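Local coordinates for protein-glutamine gamma-glutamyltransferase 2 (Pagrus major, PDB 1G0D) that probably catalyses calcium-dependent cross-linking of proteins, joining peptide-bound glutamine to lysine or other primary amines with release of ammonia, at residues L473-K478 with A563-P568; H503-M508 with R525-V530. One frame throughout, in Å; residues are numbered along the deposited sequence.

Interaction 1 (L473-K478 with A563-P568)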
# COMPACT_ATOMS: atom_id res chain seq x y z
N LEU A 473 18.08 28.72 23.93
CA LEU A 473 18.26 27.31 24.18
C LEU A 473 17.75 26.46 23.00
O LEU A 473 16.70 26.75 22.44
CB LEU A 473 17.55 26.92 25.47
CG LEU A 473 18.35 26.82 26.78
CD1 LEU A 473 19.72 27.43 26.65
CD2 LEU A 473 17.56 27.53 27.89
N GLN A 474 18.50 25.43 22.64
CA GLN A 474 18.12 24.55 21.55
C GLN A 474 18.36 23.11 21.96
O GLN A 474 19.48 22.70 22.20
CB GLN A 474 18.92 24.87 20.29
CG GLN A 474 18.83 26.33 19.85
CD GLN A 474 17.42 26.75 19.42
OE1 GLN A 474 17.11 27.94 19.29
NE2 GLN A 474 16.55 25.76 19.19
N LEU A 475 17.28 22.34 22.02
CA LEU A 475 17.33 20.95 22.44
C LEU A 475 17.33 20.02 21.24
O LEU A 475 16.65 20.29 20.26
CB LEU A 475 16.11 20.65 23.34
CG LEU A 475 16.12 19.58 24.44
CD1 LEU A 475 17.42 19.55 25.21
CD2 LEU A 475 14.96 19.86 25.37
N SER A 476 18.10 18.94 21.30
CA SER A 476 18.17 17.99 20.20
C SER A 476 18.66 16.64 20.70
O SER A 476 19.45 16.60 21.63
CB SER A 476 19.13 18.52 19.12
OG SER A 476 20.49 18.37 19.50
N ILE A 477 18.18 15.55 20.10
CA ILE A 477 18.57 14.18 20.48
C ILE A 477 19.32 13.57 19.32
O ILE A 477 18.95 13.80 18.17
CB ILE A 477 17.32 13.30 20.79
CG1 ILE A 477 16.58 13.88 21.98
CG2 ILE A 477 17.73 11.89 21.12
CD1 ILE A 477 15.13 13.57 21.97
N LYS A 478 20.37 12.80 19.60
CA LYS A 478 21.16 12.22 18.52
C LYS A 478 21.60 10.81 18.80
O LYS A 478 21.82 10.45 19.93
CB LYS A 478 22.39 13.07 18.26
CG LYS A 478 22.61 14.21 19.25
CD LYS A 478 23.33 15.38 18.59
CE LYS A 478 24.01 16.27 19.65
NZ LYS A 478 24.75 17.41 19.03
N ALA A 563 12.92 14.75 25.50
CA ALA A 563 13.72 15.57 26.38
C ALA A 563 12.94 16.83 26.61
O ALA A 563 12.32 17.36 25.69
CB ALA A 563 15.07 15.88 25.74
N LEU A 564 12.90 17.27 27.86
CA LEU A 564 12.18 18.49 28.24
C LEU A 564 13.26 19.39 28.79
O LEU A 564 14.16 18.94 29.49
CB LEU A 564 11.17 18.18 29.34
CG LEU A 564 9.82 18.87 29.41
CD1 LEU A 564 9.85 19.88 30.52
CD2 LEU A 564 9.45 19.49 28.09
N LEU A 565 13.20 20.67 28.47
CA LEU A 565 14.20 21.59 28.97
C LEU A 565 13.40 22.71 29.56
O LEU A 565 12.94 23.55 28.81
CB LEU A 565 15.03 22.13 27.82
CG LEU A 565 16.53 22.45 27.92
CD1 LEU A 565 16.72 23.94 27.85
CD2 LEU A 565 17.10 21.89 29.18
N ASP A 566 13.16 22.72 30.86
CA ASP A 566 12.41 23.85 31.34
C ASP A 566 13.34 25.03 31.37
O ASP A 566 14.20 25.19 32.24
CB ASP A 566 11.78 23.63 32.69
CG ASP A 566 10.41 24.25 32.76
OD1 ASP A 566 9.47 23.59 33.29
OD2 ASP A 566 10.26 25.39 32.25
N ALA A 567 13.15 25.83 30.32
CA ALA A 567 13.92 27.02 30.07
C ALA A 567 13.60 28.14 31.03
O ALA A 567 12.46 28.61 31.12
CB ALA A 567 13.68 27.48 28.61
N PRO A 568 14.62 28.59 31.78
CA PRO A 568 14.60 29.67 32.78
C PRO A 568 14.03 31.03 32.27
O PRO A 568 14.36 31.44 31.12
CB PRO A 568 16.08 29.80 33.18
CG PRO A 568 16.85 29.08 32.07
CD PRO A 568 15.95 27.96 31.69
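Leu-475 and Leu-565 form the tightest meeting of this contact: CD2 of Leu-475 lies 3.3 Å from CB of Leu-565, close for two carbons, and the two side chains meet at a slant. With CG of Leu-475 anti to the backbone N (chi1 -152°), its branch is carried toward strand 563-566, where CD2 also comes 4.0 Å from CB of Ala-563. The second apolar pair crosses at about a right angle, as CD1 of Leu-565 reaches CG of Leu-473 at 3.5 Å. Leu-565 therefore presents its CB to one leucine and a methyl to the other. CD2 of Leu-473 extends the row to CB of Ala-567 at 3.9 Å and to the ring of Pro-568, but both partners are poorly ordered and this end is less certain. At the other end Ile-477 contributes more loosely, its CD1 being 4.4 Å from CB of Ala-563.

Backbone evidence shows that the segments are not paired within one sheet. Their axes are 8.1 Å apart at closest approach, and their directions differ by 165°, so two nearly antiparallel strands lie face to face with side chains filling the gap. This is the layering of a beta-sandwich domain. Of Ser-476, Ile-477 and Lys-478, GTP-site residues by similarity, only Ile-477 takes part; it also touches Ala-578 of that site.

Strand 473-479 is at the edge of a three-stranded antiparallel sheet, next to strand 488-496, whose Val-494 and Val-492 touch Leu-475 and Ala-563. In the facing sheet, strand 558-566 runs between strands 502-513 and 573-581, and Leu-565 packs on Leu-506 of the former.

Interaction 2 (H503-M508 with R525-V530)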
# COMPACT_ATOMS: atom_id res chain seq x y z
N HIS A 503 20.61 28.54 33.15
CA HIS A 503 20.47 27.37 34.00
C HIS A 503 19.06 26.82 33.81
O HIS A 503 18.09 27.56 33.91
CB HIS A 503 20.72 27.77 35.47
CG HIS A 503 21.38 29.11 35.65
ND1 HIS A 503 22.75 29.27 35.60
CD2 HIS A 503 20.87 30.33 35.93
CE1 HIS A 503 23.06 30.53 35.84
NE2 HIS A 503 21.93 31.20 36.05
N ALA A 504 18.94 25.53 33.53
CA ALA A 504 17.63 24.95 33.32
C ALA A 504 17.53 23.51 33.83
O ALA A 504 18.52 22.91 34.27
CB ALA A 504 17.25 25.04 31.82
N GLN A 505 16.32 22.97 33.81
CA GLN A 505 16.11 21.62 34.28
C GLN A 505 15.89 20.75 33.08
O GLN A 505 14.98 20.98 32.29
CB GLN A 505 14.87 21.57 35.18
CG GLN A 505 14.84 20.41 36.17
CD GLN A 505 15.78 20.62 37.34
OE1 GLN A 505 15.94 21.75 37.82
NE2 GLN A 505 16.40 19.54 37.80
N LEU A 506 16.70 19.71 32.97
CA LEU A 506 16.65 18.82 31.84
C LEU A 506 16.11 17.43 32.16
O LEU A 506 16.81 16.60 32.73
CB LEU A 506 18.07 18.72 31.28
CG LEU A 506 18.46 18.23 29.89
CD1 LEU A 506 19.25 16.94 30.02
CD2 LEU A 506 17.26 18.06 29.01
N THR A 507 14.88 17.17 31.77
CA THR A 507 14.28 15.85 31.98
C THR A 507 14.38 14.98 30.72
O THR A 507 14.04 15.42 29.63
CB THR A 507 12.80 15.98 32.31
OG1 THR A 507 12.63 16.93 33.38
CG2 THR A 507 12.23 14.63 32.69
N MET A 508 14.84 13.74 30.86
CA MET A 508 14.95 12.83 29.72
C MET A 508 14.33 11.48 30.03
O MET A 508 14.50 10.95 31.13
CB MET A 508 16.41 12.60 29.37
CG MET A 508 17.27 13.79 29.56
SD MET A 508 18.94 13.16 29.52
CE MET A 508 19.67 13.95 30.97
N ARG A 525 14.19 6.85 32.84
CA ARG A 525 13.97 8.29 32.91
C ARG A 525 15.15 8.93 33.69
O ARG A 525 15.97 8.22 34.28
CB ARG A 525 12.65 8.51 33.63
CG ARG A 525 12.26 9.91 33.88
CD ARG A 525 11.14 9.91 34.88
NE ARG A 525 9.89 9.49 34.29
CZ ARG A 525 8.90 10.32 33.99
NH1 ARG A 525 7.79 9.85 33.45
NH2 ARG A 525 9.03 11.63 34.24
N LYS A 526 15.26 10.26 33.70
CA LYS A 526 16.39 10.91 34.38
C LYS A 526 16.27 12.42 34.27
O LYS A 526 16.04 12.94 33.19
CB LYS A 526 17.68 10.43 33.71
CG LYS A 526 18.99 11.07 34.13
CD LYS A 526 20.10 10.50 33.21
CE LYS A 526 21.51 10.98 33.54
NZ LYS A 526 22.23 11.44 32.30
N THR A 527 16.41 13.12 35.38
CA THR A 527 16.34 14.58 35.35
C THR A 527 17.64 15.17 35.85
O THR A 527 18.16 14.75 36.88
CB THR A 527 15.22 15.13 36.20
OG1 THR A 527 13.98 14.94 35.50
CG2 THR A 527 15.42 16.61 36.45
N ILE A 528 18.18 16.13 35.12
CA ILE A 528 19.43 16.75 35.48
C ILE A 528 19.24 18.23 35.60
O ILE A 528 18.28 18.78 35.07
CB ILE A 528 20.51 16.48 34.40
CG1 ILE A 528 21.71 15.81 35.05
CG2 ILE A 528 20.94 17.78 33.71
CD1 ILE A 528 21.41 14.48 35.71
N SER A 529 20.16 18.86 36.32
CA SER A 529 20.12 20.30 36.44
C SER A 529 21.28 20.74 35.58
O SER A 529 22.39 20.20 35.66
CB SER A 529 20.30 20.75 37.88
OG SER A 529 19.03 21.07 38.44
N VAL A 530 21.02 21.73 34.76
CA VAL A 530 22.01 22.16 33.82
C VAL A 530 22.26 23.67 33.81
O VAL A 530 21.35 24.46 34.08
CB VAL A 530 21.54 21.65 32.40
CG1 VAL A 530 21.28 22.78 31.43
CG2 VAL A 530 22.53 20.68 31.86
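Ala-504 and Val-530, Leu-506 and Ile-528, and Met-508 and Lys-526 are the hydrogen-bonded pairs of this contact. Five of their six N-H...O bonds are short and fairly straight, exemplified by Ile-528 N to Leu-506 O at 2.8 Å (167°); the sixth, from Lys-526 N to Met-508 O, is weak at 121°. Among the side chains, OG1 of Thr-507 and OG1 of Thr-527 share a hydrogen bond of 3.2 Å. Gln-505, bent at chi2 (75°), brings NE2 within 3.1 Å of OG of Ser-529, a weak bond, and within 3.4 Å of CG2 of Thr-527. Shortened to alanine, Gln-505 would lose its amide, which is likely to cost Ser-529 OG this weak donor and the Thr-527 methyl its neighbour. The alternating pair types show antiparallel pairing, and since strands 502-513 and 525-532 are consecutive in the chain, they form a beta hairpin, with 525-532 at the sheet edge. The face bearing Leu-506 and Met-508 is the packed one. Met-508 runs alongside Lys-526, its CE 3.8 Å from NZ, while that ammonium forms a salt bridge with Glu-540. CB of Leu-506 rests 3.9 Å from CG2 of Ile-528, and Val-530 packs beyond on His-538 of strand 536-544.

The centres of interactions 1 and 2 are 9 Å apart, and they share one sheet, in which strands 525-532, 502-513 and 558-566 follow one another. Probable backbone hydrogen bonds join them directly: Leu-564 N to Thr-507 O at 2.8 Å and Asp-566 N to Gln-505 O at 2.9 Å. Along the chain, 473-478 comes first, then both strands of interaction 2, then 563-568. Interaction 2 lies within that sheet, at its edge, since strand 525-532 is outermost there within this chain. Interaction 1 alone spans the two layers of the sandwich. The Met-508 side chain of interaction 2 is about 7 Å from that of Ile-477, a GTP-site residue by similarity.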